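Glutamine synthetase (Helicobacter pylori, PDB 5ZLI) is an enzyme of the glutamine synthetase family, type I beta, combining a beta-Grasp and a catalytic domain in an assembly of twelve chains. Local coordinates at residues D87-D92 with V252-H257; G309-H314 with F366-P371; P339-Y344 with I404-L409. All coordinates share one frame; numbering follows the deposited sequence.

Overall arrangement
The three contacts are apolar, and none has a hydrogen bond between its two segments. They differ in burial and place. Contact 2 is buried, packing helix 302-313 on strand 366-368, and no other chain touches it. Contacts 1 and 3 are partly buried and have neighbouring subunits beside them. Contact 1 joins the beta-Grasp and catalytic domains through Phe89, set against Met254 and Val255; it lies on the opposite side of the chain's centre, its centre 34 Å from that of contact 2 and 40 Å from that of contact 3. Contacts 2 and 3 reach the same sheet, with centres 13 Å apart, and they touch where Phe370 meets Pro339 and Leu312 meets Tyr344.

Contact 1: D87-D92 with V252-H257; sequences DPFSAD and VKMVAH
Phe89 and Met254 bring the two backbones nearest, with 7.6 Å between their CA atoms, one in the loop between strands 84-87 and 94-103 and the other within helix 238-258. The side chain of Phe89 sets CG beside its backbone N and opposite the carbonyl carbon (chi1 -54°), which sends the ring toward the helix. One face of that ring receives Met254 CB, 3.5 Å from the centroid and 19° off the ring normal, a CH-pi contact. Met254 then bends at chi2 and chi3, and its terminal CE curls back to lie 3.5 Å from Phe89 CB. The sulfur stands above the ring at a distance, SD being 5.0 Å from the Phe89 centroid, so the Met-aromatic component is looser than that of the methylene. Val255 comes in crosswise at the ring edge, where CG2 is 3.7 Å from Phe89 CE1. On the opposite face, Pro88 CG lies over the ring centre, 4.1 Å above the plane. Tyr250 adds an edge-to-face ring contact, and Pro194 of a second subunit packs on Met254. The loop of the beta-Grasp domain is thus joined to a helix of the catalytic domain by dispersion and CH-pi forces acting on a ring held between proline and methionine, while Asp87 OD2 bonds Tyr250 OH and forms a salt bridge with Arg30, which probably balances its charge.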
ATOM      1  N   ASP B  87      29.482  20.732  31.875  1.00 38.28           N
ATOM      2  CA  ASP B  87      28.829  19.734  31.039  1.00 34.90           C
ATOM      3  C   ASP B  87      28.823  20.189  29.584  1.00 42.99           C
ATOM      4  O   ASP B  87      28.211  21.227  29.269  1.00 46.60           O
ATOM      5  CB  ASP B  87      27.423  19.498  31.576  1.00 42.97           C
ATOM      6  CG  ASP B  87      26.772  18.263  31.003  1.00 45.65           C
ATOM      7  OD1 ASP B  87      27.372  17.634  30.121  1.00 45.41           O
ATOM      8  OD2 ASP B  87      25.695  17.865  31.508  1.00 53.52           O
ATOM      9  N   PRO B  88      29.466  19.451  28.665  1.00 41.38           N
ATOM     10  CA  PRO B  88      29.510  19.906  27.262  1.00 42.65           C
ATOM     11  C   PRO B  88      28.182  19.784  26.558  1.00 45.71           C
ATOM     12  O   PRO B  88      27.913  20.566  25.636  1.00 53.85           O
ATOM     13  CB  PRO B  88      30.557  18.990  26.623  1.00 41.41           C
ATOM     14  CG  PRO B  88      30.472  17.751  27.416  1.00 44.41           C
ATOM     15  CD  PRO B  88      30.177  18.175  28.842  1.00 37.82           C
ATOM     16  N   PHE B  89      27.317  18.866  27.003  1.00 46.19           N
ATOM     17  CA  PHE B  89      26.125  18.543  26.236  1.00 39.43           C
ATOM     18  C   PHE B  89      25.039  19.582  26.415  1.00 38.77           C
ATOM     19  O   PHE B  89      24.433  19.999  25.424  1.00 42.18           O
ATOM     20  CB  PHE B  89      25.574  17.184  26.654  1.00 38.18           C
ATOM     21  CG  PHE B  89      26.569  16.089  26.594  1.00 34.62           C
ATOM     22  CD1 PHE B  89      27.075  15.680  25.369  1.00 34.69           C
ATOM     23  CD2 PHE B  89      26.989  15.446  27.749  1.00 31.55           C
ATOM     24  CE1 PHE B  89      28.007  14.651  25.288  1.00 33.12           C
ATOM     25  CE2 PHE B  89      27.919  14.421  27.690  1.00 28.59           C
ATOM     26  CZ  PHE B  89      28.434  14.023  26.453  1.00 31.23           C
ATOM     27  N   SER B  90      24.822  20.052  27.646  1.00 41.16           N
ATOM     28  CA  SER B  90      23.713  20.963  27.908  1.00 44.24           C
ATOM     29  C   SER B  90      23.798  22.192  27.012  1.00 46.14           C
ATOM     30  O   SER B  90      24.877  22.751  26.789  1.00 42.46           O
ATOM     31  CB  SER B  90      23.674  21.384  29.379  1.00 44.32           C
ATOM     32  OG  SER B  90      24.923  21.893  29.783  1.00 53.81           O
ATOM     33  N   ALA B  91      22.643  22.570  26.457  1.00 50.09           N
ATOM     34  CA  ALA B  91      22.568  23.713  25.554  1.00 49.78           C
ATOM     35  C   ALA B  91      23.038  24.990  26.236  1.00 52.03           C
ATOM     36  O   ALA B  91      23.867  25.727  25.691  1.00 54.01           O
ATOM     37  CB  ALA B  91      21.134  23.862  25.048  1.00 41.38           C
ATOM     38  N   ASP B  92      22.545  25.248  27.449  1.00 47.25           N
ATOM     39  CA  ASP B  92      22.970  26.384  28.257  1.00 50.56           C
ATOM     40  C   ASP B  92      24.020  25.910  29.265  1.00 50.28           C
ATOM     41  O   ASP B  92      23.921  24.798  29.801  1.00 53.74           O
ATOM     42  CB  ASP B  92      21.772  27.031  28.970  1.00 49.75           C
ATOM     43  CG  ASP B  92      20.663  27.511  27.993  1.00 57.55           C
ATOM     44  OD1 ASP B  92      19.483  27.105  28.156  1.00 59.25           O
ATOM     45  OD2 ASP B  92      20.954  28.309  27.071  1.00 55.21           O
ATOM     46  N   VAL B 252      29.889   8.516  27.344  1.00 23.12           N
ATOM     47  CA  VAL B 252      29.625   7.673  26.197  1.00 23.85           C
ATOM     48  C   VAL B 252      28.120   7.591  25.934  1.00 19.95           C
ATOM     49  O   VAL B 252      27.686   7.680  24.782  1.00 24.62           O
ATOM     50  CB  VAL B 252      30.310   6.306  26.358  1.00 21.48           C
ATOM     51  CG1 VAL B 252      31.616   6.456  27.122  1.00 19.73           C
ATOM     52  CG2 VAL B 252      29.445   5.382  27.054  1.00 27.97           C
ATOM     53  N   LYS B 253      27.295   7.500  26.983  1.00 25.81           N
ATOM     54  CA  LYS B 253      25.851   7.387  26.760  1.00 23.05           C
ATOM     55  C   LYS B 253      25.321   8.589  25.996  1.00 27.53           C
ATOM     56  O   LYS B 253      24.485   8.463  25.086  1.00 23.23           O
ATOM     57  CB  LYS B 253      25.087   7.259  28.080  1.00 21.66           C
ATOM     58  CG  LYS B 253      24.648   5.810  28.400  1.00 25.14           C
ATOM     59  CD  LYS B 253      24.072   5.692  29.806  1.00 23.54           C
ATOM     60  CE  LYS B 253      25.099   5.855  30.867  1.00 22.29           C
ATOM     61  NZ  LYS B 253      24.568   5.359  32.145  1.00 30.35           N
ATOM     62  N   MET B 254      25.847   9.751  26.321  1.00 27.23           N
ATOM     63  CA  MET B 254      25.375  10.983  25.756  1.00 21.23           C
ATOM     64  C   MET B 254      25.978  11.240  24.394  1.00 24.87           C
ATOM     65  O   MET B 254      25.440  12.056  23.636  1.00 22.23           O
ATOM     66  CB  MET B 254      25.690  12.079  26.729  1.00 22.06           C
ATOM     67  CG  MET B 254      24.708  12.131  27.850  1.00 24.64           C
ATOM     68  SD  MET B 254      23.150  12.669  27.201  1.00 39.13           S
ATOM     69  CE  MET B 254      23.480  14.423  27.116  1.00 28.55           C
ATOM     70  N   VAL B 255      27.160  10.679  24.133  1.00 27.68           N
ATOM     71  CA  VAL B 255      27.802  10.839  22.831  1.00 24.14           C
ATOM     72  C   VAL B 255      27.245   9.850  21.841  1.00 22.18           C
ATOM     73  O   VAL B 255      26.943  10.215  20.702  1.00 29.77           O
ATOM     74  CB  VAL B 255      29.329  10.738  22.953  1.00 25.97           C
ATOM     75  CG1 VAL B 255      29.964  10.466  21.589  1.00 28.00           C
ATOM     76  CG2 VAL B 255      29.851  12.032  23.536  1.00 25.00           C
ATOM     77  N   ALA B 256      27.094   8.595  22.257  1.00 20.33           N
ATOM     78  CA  ALA B 256      26.228   7.685  21.513  1.00 25.93           C
ATOM     79  C   ALA B 256      24.918   8.383  21.142  1.00 24.95           C
ATOM     80  O   ALA B 256      24.414   8.220  20.025  1.00 19.60           O
ATOM     81  CB  ALA B 256      25.957   6.415  22.315  1.00 27.15           C
ATOM     82  N   HIS B 257      24.344   9.147  22.088  1.00 26.74           N
ATOM     83  CA  HIS B 257      23.054   9.796  21.880  1.00 23.21           C
ATOM     84  C   HIS B 257      23.086  10.953  20.871  1.00 25.22           C
ATOM     85  O   HIS B 257      22.142  11.118  20.091  1.00 26.43           O
ATOM     86  CB  HIS B 257      22.497  10.282  23.206  1.00 20.78           C
ATOM     87  CG  HIS B 257      21.224  11.044  23.044  1.00 30.56           C
ATOM     88  ND1 HIS B 257      20.005  10.419  22.885  1.00 33.26           N
ATOM     89  CD2 HIS B 257      20.988  12.372  22.953  1.00 31.14           C
ATOM     90  CE1 HIS B 257      19.070  11.334  22.721  1.00 31.13           C
ATOM     91  NE2 HIS B 257      19.640  12.526  22.753  1.00 30.76           N
TER

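Contact 2: G309-H314 with F366-P371; sequences GGVLRH and FEFRFP
Val311 turns CG1 opposite its backbone N (chi1 161°), which aims this methyl at strand 366-368, and Phe368 sets its ring beside its own N (chi1 -53°). The two side chains approach from opposite directions and span the 9.4 Å between the Val311 and Phe368 CA atoms. This is helix-on-sheet packing within the catalytic domain, between helix 302-313 and the mixed sheet. The closest atoms are Val311 CG1 and Phe368 CE1, 3.5 Å apart, the methyl meeting the ring obliquely. More loosely, the same methyl reaches the edge of the Phe370 ring, in the loop just after the strand, with Val311 CG1 4.4 Å from Phe370 CZ.

Arg369 NH1 bridges to Glu367 OE2 at 3.0 Å; the oxygen lies near the guanidinium plane, while the N-H comes to its syn side from 27° out of the carboxylate plane. The other carboxylate oxygen, Glu367 OE1, forms a salt bridge with Arg354. Val353 and Phe307 also pack on Phe368.

Between 309-314 and 366-371 the contact is apolar, with no hydrogen bond across it: methyl-to-ring packing in a buried layer, while the charged groups of Glu367 and Arg369 meet each other, and Glu367 also meets Arg354, away from it.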
ATOM      1  N   GLY B 309      44.486 -13.007  48.659  1.00 52.85           N
ATOM      2  CA  GLY B 309      43.817 -14.062  49.402  1.00 41.79           C
ATOM      3  C   GLY B 309      42.552 -13.571  50.079  1.00 44.68           C
ATOM      4  O   GLY B 309      41.559 -14.296  50.164  1.00 43.00           O
ATOM      5  N   GLY B 310      42.570 -12.328  50.570  1.00 47.04           N
ATOM      6  CA  GLY B 310      41.376 -11.794  51.201  1.00 47.01           C
ATOM      7  C   GLY B 310      40.285 -11.536  50.185  1.00 42.19           C
ATOM      8  O   GLY B 310      39.129 -11.909  50.399  1.00 41.64           O
ATOM      9  N   VAL B 311      40.659 -10.975  49.033  1.00 41.86           N
ATOM     10  CA  VAL B 311      39.715 -10.790  47.936  1.00 37.67           C
ATOM     11  C   VAL B 311      39.184 -12.137  47.455  1.00 33.95           C
ATOM     12  O   VAL B 311      37.990 -12.277  47.177  1.00 32.65           O
ATOM     13  CB  VAL B 311      40.374  -9.989  46.797  1.00 37.43           C
ATOM     14  CG1 VAL B 311      39.606 -10.187  45.500  1.00 31.97           C
ATOM     15  CG2 VAL B 311      40.460  -8.513  47.163  1.00 37.22           C
ATOM     16  N   LEU B 312      40.055 -13.148  47.348  1.00 32.12           N
ATOM     17  CA  LEU B 312      39.607 -14.473  46.909  1.00 34.94           C
ATOM     18  C   LEU B 312      38.736 -15.165  47.952  1.00 39.02           C
ATOM     19  O   LEU B 312      37.836 -15.929  47.584  1.00 37.59           O
ATOM     20  CB  LEU B 312      40.802 -15.366  46.539  1.00 31.50           C
ATOM     21  CG  LEU B 312      41.422 -15.037  45.174  1.00 34.86           C
ATOM     22  CD1 LEU B 312      42.684 -15.852  44.891  1.00 35.60           C
ATOM     23  CD2 LEU B 312      40.377 -15.189  44.034  1.00 38.03           C
ATOM     24  N   ARG B 313      39.020 -14.966  49.250  1.00 39.67           N
ATOM     25  CA  ARG B 313      38.264 -15.650  50.301  1.00 40.08           C
ATOM     26  C   ARG B 313      36.830 -15.183  50.321  1.00 40.35           C
ATOM     27  O   ARG B 313      35.896 -15.998  50.342  1.00 46.52           O
ATOM     28  CB  ARG B 313      38.872 -15.397  51.681  1.00 50.53           C
ATOM     29  CG  ARG B 313      38.060 -16.022  52.816  1.00 44.75           C
ATOM     30  CD  ARG B 313      38.273 -17.539  52.943  1.00 60.76           C
ATOM     31  NE  ARG B 313      39.673 -17.852  53.242  1.00 62.48           N
ATOM     32  CZ  ARG B 313      40.225 -17.761  54.448  1.00 54.92           C
ATOM     33  NH1 ARG B 313      39.504 -17.380  55.493  1.00 51.48           N
ATOM     34  NH2 ARG B 313      41.503 -18.052  54.607  1.00 50.73           N
ATOM     35  N   HIS B 314      36.639 -13.870  50.279  1.00 39.25           N
ATOM     36  CA  HIS B 314      35.316 -13.285  50.334  1.00 45.00           C
ATOM     37  C   HIS B 314      34.696 -13.173  48.948  1.00 46.74           C
ATOM     38  O   HIS B 314      33.585 -12.635  48.817  1.00 47.68           O
ATOM     39  CB  HIS B 314      35.381 -11.897  50.984  1.00 40.34           C
ATOM     40  CG  HIS B 314      36.126 -11.873  52.277  1.00 46.53           C
ATOM     41  ND1 HIS B 314      35.718 -12.593  53.381  1.00 48.28           N
ATOM     42  CD2 HIS B 314      37.213 -11.166  52.668  1.00 45.21           C
ATOM     43  CE1 HIS B 314      36.549 -12.368  54.382  1.00 43.48           C
ATOM     44  NE2 HIS B 314      37.466 -11.505  53.977  1.00 44.87           N
ATOM     45  N   PHE B 366      47.271  -5.955  40.685  1.00 43.99           N
ATOM     46  CA  PHE B 366      46.404  -7.004  40.176  1.00 49.38           C
ATOM     47  C   PHE B 366      45.366  -6.407  39.232  1.00 46.14           C
ATOM     48  O   PHE B 366      45.137  -5.194  39.211  1.00 45.25           O
ATOM     49  CB  PHE B 366      45.690  -7.731  41.310  1.00 43.31           C
ATOM     50  CG  PHE B 366      46.597  -8.447  42.238  1.00 45.23           C
ATOM     51  CD1 PHE B 366      46.687  -8.070  43.561  1.00 50.44           C
ATOM     52  CD2 PHE B 366      47.323  -9.547  41.806  1.00 58.45           C
ATOM     53  CE1 PHE B 366      47.510  -8.770  44.443  1.00 55.62           C
ATOM     54  CE2 PHE B 366      48.153 -10.248  42.681  1.00 53.81           C
ATOM     55  CZ  PHE B 366      48.244  -9.859  44.001  1.00 49.68           C
ATOM     56  N   GLU B 367      44.753  -7.269  38.428  1.00 36.08           N
ATOM     57  CA  GLU B 367      43.545  -6.919  37.689  1.00 39.55           C
ATOM     58  C   GLU B 367      42.459  -7.946  37.988  1.00 42.35           C
ATOM     59  O   GLU B 367      42.656  -9.146  37.761  1.00 37.74           O
ATOM     60  CB  GLU B 367      43.810  -6.825  36.190  1.00 44.01           C
ATOM     61  CG  GLU B 367      42.530  -6.833  35.350  1.00 43.32           C
ATOM     62  CD  GLU B 367      42.803  -7.110  33.883  1.00 45.85           C
ATOM     63  OE1 GLU B 367      43.441  -6.254  33.216  1.00 45.10           O
ATOM     64  OE2 GLU B 367      42.438  -8.216  33.419  1.00 43.70           O
ATOM     65  N   PHE B 368      41.341  -7.492  38.563  1.00 47.94           N
ATOM     66  CA  PHE B 368      40.199  -8.371  38.837  1.00 46.47           C
ATOM     67  C   PHE B 368      39.230  -8.325  37.658  1.00 42.57           C
ATOM     68  O   PHE B 368      38.666  -7.267  37.345  1.00 41.49           O
ATOM     69  CB  PHE B 368      39.499  -7.976  40.136  1.00 36.12           C
ATOM     70  CG  PHE B 368      40.435  -7.882  41.305  1.00 44.50           C
ATOM     71  CD1 PHE B 368      40.899  -9.014  41.947  1.00 42.41           C
ATOM     72  CD2 PHE B 368      40.899  -6.649  41.734  1.00 43.23           C
ATOM     73  CE1 PHE B 368      41.780  -8.896  43.018  1.00 45.34           C
ATOM     74  CE2 PHE B 368      41.756  -6.547  42.797  1.00 34.40           C
ATOM     75  CZ  PHE B 368      42.203  -7.650  43.432  1.00 34.98           C
ATOM     76  N   ARG B 369      39.040  -9.470  37.014  1.00 36.93           N
ATOM     77  CA  ARG B 369      38.283  -9.533  35.776  1.00 42.97           C
ATOM     78  C   ARG B 369      36.811  -9.863  35.987  1.00 45.19           C
ATOM     79  O   ARG B 369      36.050  -9.822  35.017  1.00 47.47           O
ATOM     80  CB  ARG B 369      38.901 -10.556  34.823  1.00 44.05           C
ATOM     81  CG  ARG B 369      40.328 -10.277  34.451  1.00 35.97           C
ATOM     82  CD  ARG B 369      40.865 -11.368  33.550  1.00 42.28           C
ATOM     83  NE  ARG B 369      40.073 -11.554  32.329  1.00 43.43           N
ATOM     84  CZ  ARG B 369      40.108 -10.733  31.277  1.00 46.55           C
ATOM     85  NH1 ARG B 369      40.885  -9.656  31.277  1.00 43.17           N
ATOM     86  NH2 ARG B 369      39.363 -10.985  30.212  1.00 51.61           N
ATOM     87  N   PHE B 370      36.403 -10.254  37.189  1.00 42.53           N
ATOM     88  CA  PHE B 370      35.014 -10.635  37.400  1.00 38.72           C
ATOM     89  C   PHE B 370      34.032  -9.473  37.555  1.00 37.60           C
ATOM     90  O   PHE B 370      32.850  -9.666  37.248  1.00 38.57           O
ATOM     91  CB  PHE B 370      34.894 -11.588  38.592  1.00 42.23           C
ATOM     92  CG  PHE B 370      35.547 -11.085  39.855  1.00 41.96           C
ATOM     93  CD1 PHE B 370      36.875 -11.375  40.124  1.00 42.26           C
ATOM     94  CD2 PHE B 370      34.835 -10.354  40.786  1.00 47.93           C
ATOM     95  CE1 PHE B 370      37.487 -10.926  41.267  1.00 36.94           C
ATOM     96  CE2 PHE B 370      35.457  -9.890  41.949  1.00 45.13           C
ATOM     97  CZ  PHE B 370      36.782 -10.182  42.179  1.00 37.08           C
ATOM     98  N   PRO B 371      34.420  -8.270  37.989  1.00 37.05           N
ATOM     99  CA  PRO B 371      33.415  -7.195  38.103  1.00 35.77           C
ATOM    100  C   PRO B 371      32.935  -6.667  36.754  1.00 31.38           C
ATOM    101  O   PRO B 371      33.597  -6.799  35.722  1.00 31.89           O
ATOM    102  CB  PRO B 371      34.126  -6.104  38.910  1.00 37.09           C
ATOM    103  CG  PRO B 371      35.513  -6.473  38.952  1.00 32.17           C
ATOM    104  CD  PRO B 371      35.687  -7.896  38.636  1.00 33.85           C
TER

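Contact 3: P339-Y344 with I404-L409; sequences PSILTY and INLFKL
Against the weakly bonded strand 341-346 of the catalytic domain's mixed sheet, which pairs with strand 351-355, the 3-10 turn 406-408 presents Leu406 to Ile341. The turn belongs to the loop between helices 377-393 and 411-415. The backbones come nearest here, with the CA atoms of Ile341 and Leu406 6.9 Å apart.

Apolar packing carries the contact. In both residues CB points toward the opposite segment, and the side chains meet at a slant. The CD2 branch of Leu406 does the touching: it stands 3.6 Å from Ile341 CB and 3.8 Å from Ile341 CG2. The neighbouring Phe407 brings its ring edge near Ser340, whose N lies close to the ring plane, 4.5 Å from Phe407 CE1. That approach is van der Waals contact at most. Phe407 also packs on Ile70 of a fourth subunit, as does Asn405, which places this side of the loop at a subunit boundary.

Polar interactions shape each segment separately. Leu342 is the centre of an inverse gamma turn, its weak bond running from Thr343 N to Ile341 O at 3.2 Å, and Ile341 O is also hydrogen-bonded to Ser352 OG on strand 351-355. The 3-10 turn is closed by Lys408 N bonding to Asn405 O at 3.0 Å. Ile404 O bonds Asn348 ND2, and Tyr344 OH bonds Gly399 O, so further polar ties run between the sheet region and the loop.

At the start of the turn, the Asn405 side chain folds back on the backbone: its OD1 takes a weak, bent bond from Phe407 N, 3.2 Å long with an N-H...O angle of 122°.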
ATOM      1  N   PRO B 339      35.687 -14.773  33.842  1.00 47.17           N
ATOM      2  CA  PRO B 339      36.019 -15.743  34.893  1.00 45.00           C
ATOM      3  C   PRO B 339      34.807 -16.464  35.465  1.00 53.51           C
ATOM      4  O   PRO B 339      33.815 -15.841  35.855  1.00 51.70           O
ATOM      5  CB  PRO B 339      36.679 -14.876  35.963  1.00 42.66           C
ATOM      6  CG  PRO B 339      36.093 -13.520  35.747  1.00 44.25           C
ATOM      7  CD  PRO B 339      35.957 -13.390  34.269  1.00 47.57           C
ATOM      8  N   SER B 340      34.914 -17.801  35.528  1.00 57.21           N
ATOM      9  CA  SER B 340      34.084 -18.631  36.390  1.00 55.07           C
ATOM     10  C   SER B 340      34.888 -19.305  37.503  1.00 54.83           C
ATOM     11  O   SER B 340      34.280 -19.837  38.446  1.00 56.69           O
ATOM     12  CB  SER B 340      33.344 -19.703  35.561  1.00 61.07           C
ATOM     13  OG  SER B 340      32.328 -20.364  36.315  1.00 58.11           O
ATOM     14  N   ILE B 341      36.225 -19.250  37.449  1.00 53.54           N
ATOM     15  CA  ILE B 341      37.108 -19.942  38.387  1.00 56.18           C
ATOM     16  C   ILE B 341      37.932 -18.892  39.133  1.00 48.32           C
ATOM     17  O   ILE B 341      38.553 -18.027  38.507  1.00 49.40           O
ATOM     18  CB  ILE B 341      38.050 -20.928  37.664  1.00 59.35           C
ATOM     19  CG1 ILE B 341      37.288 -21.885  36.742  1.00 54.01           C
ATOM     20  CG2 ILE B 341      38.849 -21.744  38.678  1.00 51.38           C
ATOM     21  CD1 ILE B 341      36.432 -22.883  37.447  1.00 58.45           C
ATOM     22  N   LEU B 342      37.974 -19.005  40.464  1.00 48.20           N
ATOM     23  CA  LEU B 342      38.574 -17.986  41.331  1.00 47.04           C
ATOM     24  C   LEU B 342      40.035 -18.316  41.648  1.00 48.59           C
ATOM     25  O   LEU B 342      40.397 -18.693  42.764  1.00 47.65           O
ATOM     26  CB  LEU B 342      37.759 -17.854  42.611  1.00 45.15           C
ATOM     27  CG  LEU B 342      36.392 -17.200  42.545  1.00 45.03           C
ATOM     28  CD1 LEU B 342      35.661 -17.449  43.855  1.00 41.66           C
ATOM     29  CD2 LEU B 342      36.593 -15.714  42.293  1.00 40.35           C
ATOM     30  N   THR B 343      40.906 -18.074  40.675  1.00 52.89           N
ATOM     31  CA  THR B 343      42.337 -18.232  40.890  1.00 53.68           C
ATOM     32  C   THR B 343      43.060 -17.085  40.197  1.00 45.10           C
ATOM     33  O   THR B 343      42.458 -16.274  39.494  1.00 48.12           O
ATOM     34  CB  THR B 343      42.842 -19.598  40.399  1.00 57.22           C
ATOM     35  OG1 THR B 343      41.814 -20.583  40.575  1.00 53.41           O
ATOM     36  CG2 THR B 343      44.051 -20.028  41.214  1.00 56.88           C
ATOM     37  N   TYR B 344      44.362 -17.010  40.409  1.00 44.25           N
ATOM     38  CA  TYR B 344      45.202 -15.992  39.798  1.00 47.15           C
ATOM     39  C   TYR B 344      46.206 -16.650  38.856  1.00 48.61           C
ATOM     40  O   TYR B 344      46.548 -17.826  39.012  1.00 47.81           O
ATOM     41  CB  TYR B 344      45.920 -15.156  40.899  1.00 45.07           C
ATOM     42  CG  TYR B 344      46.748 -16.006  41.893  1.00 58.62           C
ATOM     43  CD1 TYR B 344      46.119 -16.765  42.892  1.00 54.96           C
ATOM     44  CD2 TYR B 344      48.146 -16.070  41.819  1.00 51.49           C
ATOM     45  CE1 TYR B 344      46.854 -17.548  43.778  1.00 48.06           C
ATOM     46  CE2 TYR B 344      48.881 -16.856  42.705  1.00 49.80           C
ATOM     47  CZ  TYR B 344      48.230 -17.586  43.680  1.00 51.20           C
ATOM     48  OH  TYR B 344      48.950 -18.363  44.560  1.00 53.43           O
ATOM     49  N   ILE B 404      46.688 -22.992  33.716  1.00 48.07           N
ATOM     50  CA  ILE B 404      45.999 -23.795  32.715  1.00 60.25           C
ATOM     51  C   ILE B 404      44.957 -22.928  31.991  1.00 57.64           C
ATOM     52  O   ILE B 404      44.755 -21.749  32.295  1.00 50.91           O
ATOM     53  CB  ILE B 404      45.349 -25.072  33.304  1.00 60.26           C
ATOM     54  CG1 ILE B 404      44.460 -24.754  34.519  1.00 55.45           C
ATOM     55  CG2 ILE B 404      46.415 -26.126  33.621  1.00 54.72           C
ATOM     56  CD1 ILE B 404      42.969 -24.843  34.215  1.00 50.78           C
ATOM     57  N   ASN B 405      44.361 -23.516  30.957  1.00 56.95           N
ATOM     58  CA  ASN B 405      43.149 -22.976  30.342  1.00 57.11           C
ATOM     59  C   ASN B 405      41.977 -23.312  31.257  1.00 57.88           C
ATOM     60  O   ASN B 405      41.473 -24.442  31.260  1.00 58.23           O
ATOM     61  CB  ASN B 405      42.974 -23.559  28.942  1.00 53.43           C
ATOM     62  CG  ASN B 405      41.769 -23.013  28.221  1.00 52.90           C
ATOM     63  OD1 ASN B 405      40.873 -22.435  28.825  1.00 51.01           O
ATOM     64  ND2 ASN B 405      41.752 -23.185  26.903  1.00 55.94           N
ATOM     65  N   LEU B 406      41.521 -22.326  32.029  1.00 51.29           N
ATOM     66  CA  LEU B 406      40.554 -22.640  33.070  1.00 54.30           C
ATOM     67  C   LEU B 406      39.216 -23.094  32.490  1.00 60.46           C
ATOM     68  O   LEU B 406      38.551 -23.952  33.082  1.00 61.45           O
ATOM     69  CB  LEU B 406      40.387 -21.435  33.997  1.00 55.13           C
ATOM     70  CG  LEU B 406      41.509 -21.243  35.035  1.00 54.71           C
ATOM     71  CD1 LEU B 406      42.860 -20.926  34.457  1.00 50.56           C
ATOM     72  CD2 LEU B 406      41.126 -20.197  36.040  1.00 47.00           C
ATOM     73  N   PHE B 407      38.833 -22.592  31.311  1.00 56.44           N
ATOM     74  CA  PHE B 407      37.598 -23.030  30.658  1.00 55.74           C
ATOM     75  C   PHE B 407      37.647 -24.459  30.116  1.00 54.96           C
ATOM     76  O   PHE B 407      36.608 -24.957  29.661  1.00 49.66           O
ATOM     77  CB  PHE B 407      37.232 -22.072  29.524  1.00 55.60           C
ATOM     78  CG  PHE B 407      37.206 -20.626  29.935  1.00 59.67           C
ATOM     79  CD1 PHE B 407      36.572 -20.229  31.109  1.00 58.21           C
ATOM     80  CD2 PHE B 407      37.835 -19.657  29.162  1.00 57.72           C
ATOM     81  CE1 PHE B 407      36.548 -18.877  31.492  1.00 55.24           C
ATOM     82  CE2 PHE B 407      37.829 -18.307  29.549  1.00 53.81           C
ATOM     83  CZ  PHE B 407      37.182 -17.922  30.714  1.00 50.73           C
ATOM     84  N   LYS B 408      38.805 -25.130  30.149  1.00 58.56           N
ATOM     85  CA  LYS B 408      38.906 -26.508  29.686  1.00 60.72           C
ATOM     86  C   LYS B 408      38.615 -27.539  30.780  1.00 54.89           C
ATOM     87  O   LYS B 408      38.439 -28.720  30.456  1.00 50.89           O
ATOM     88  CB  LYS B 408      40.297 -26.759  29.072  1.00 46.20           C
ATOM     89  N   LEU B 409      38.508 -27.115  32.044  1.00 60.33           N
ATOM     90  CA  LEU B 409      38.323 -28.033  33.168  1.00 63.05           C
ATOM     91  C   LEU B 409      36.896 -28.580  33.232  1.00 53.93           C
ATOM     92  O   LEU B 409      35.933 -27.837  33.048  1.00 53.16           O
ATOM     93  CB  LEU B 409      38.673 -27.324  34.482  1.00 54.49           C
TER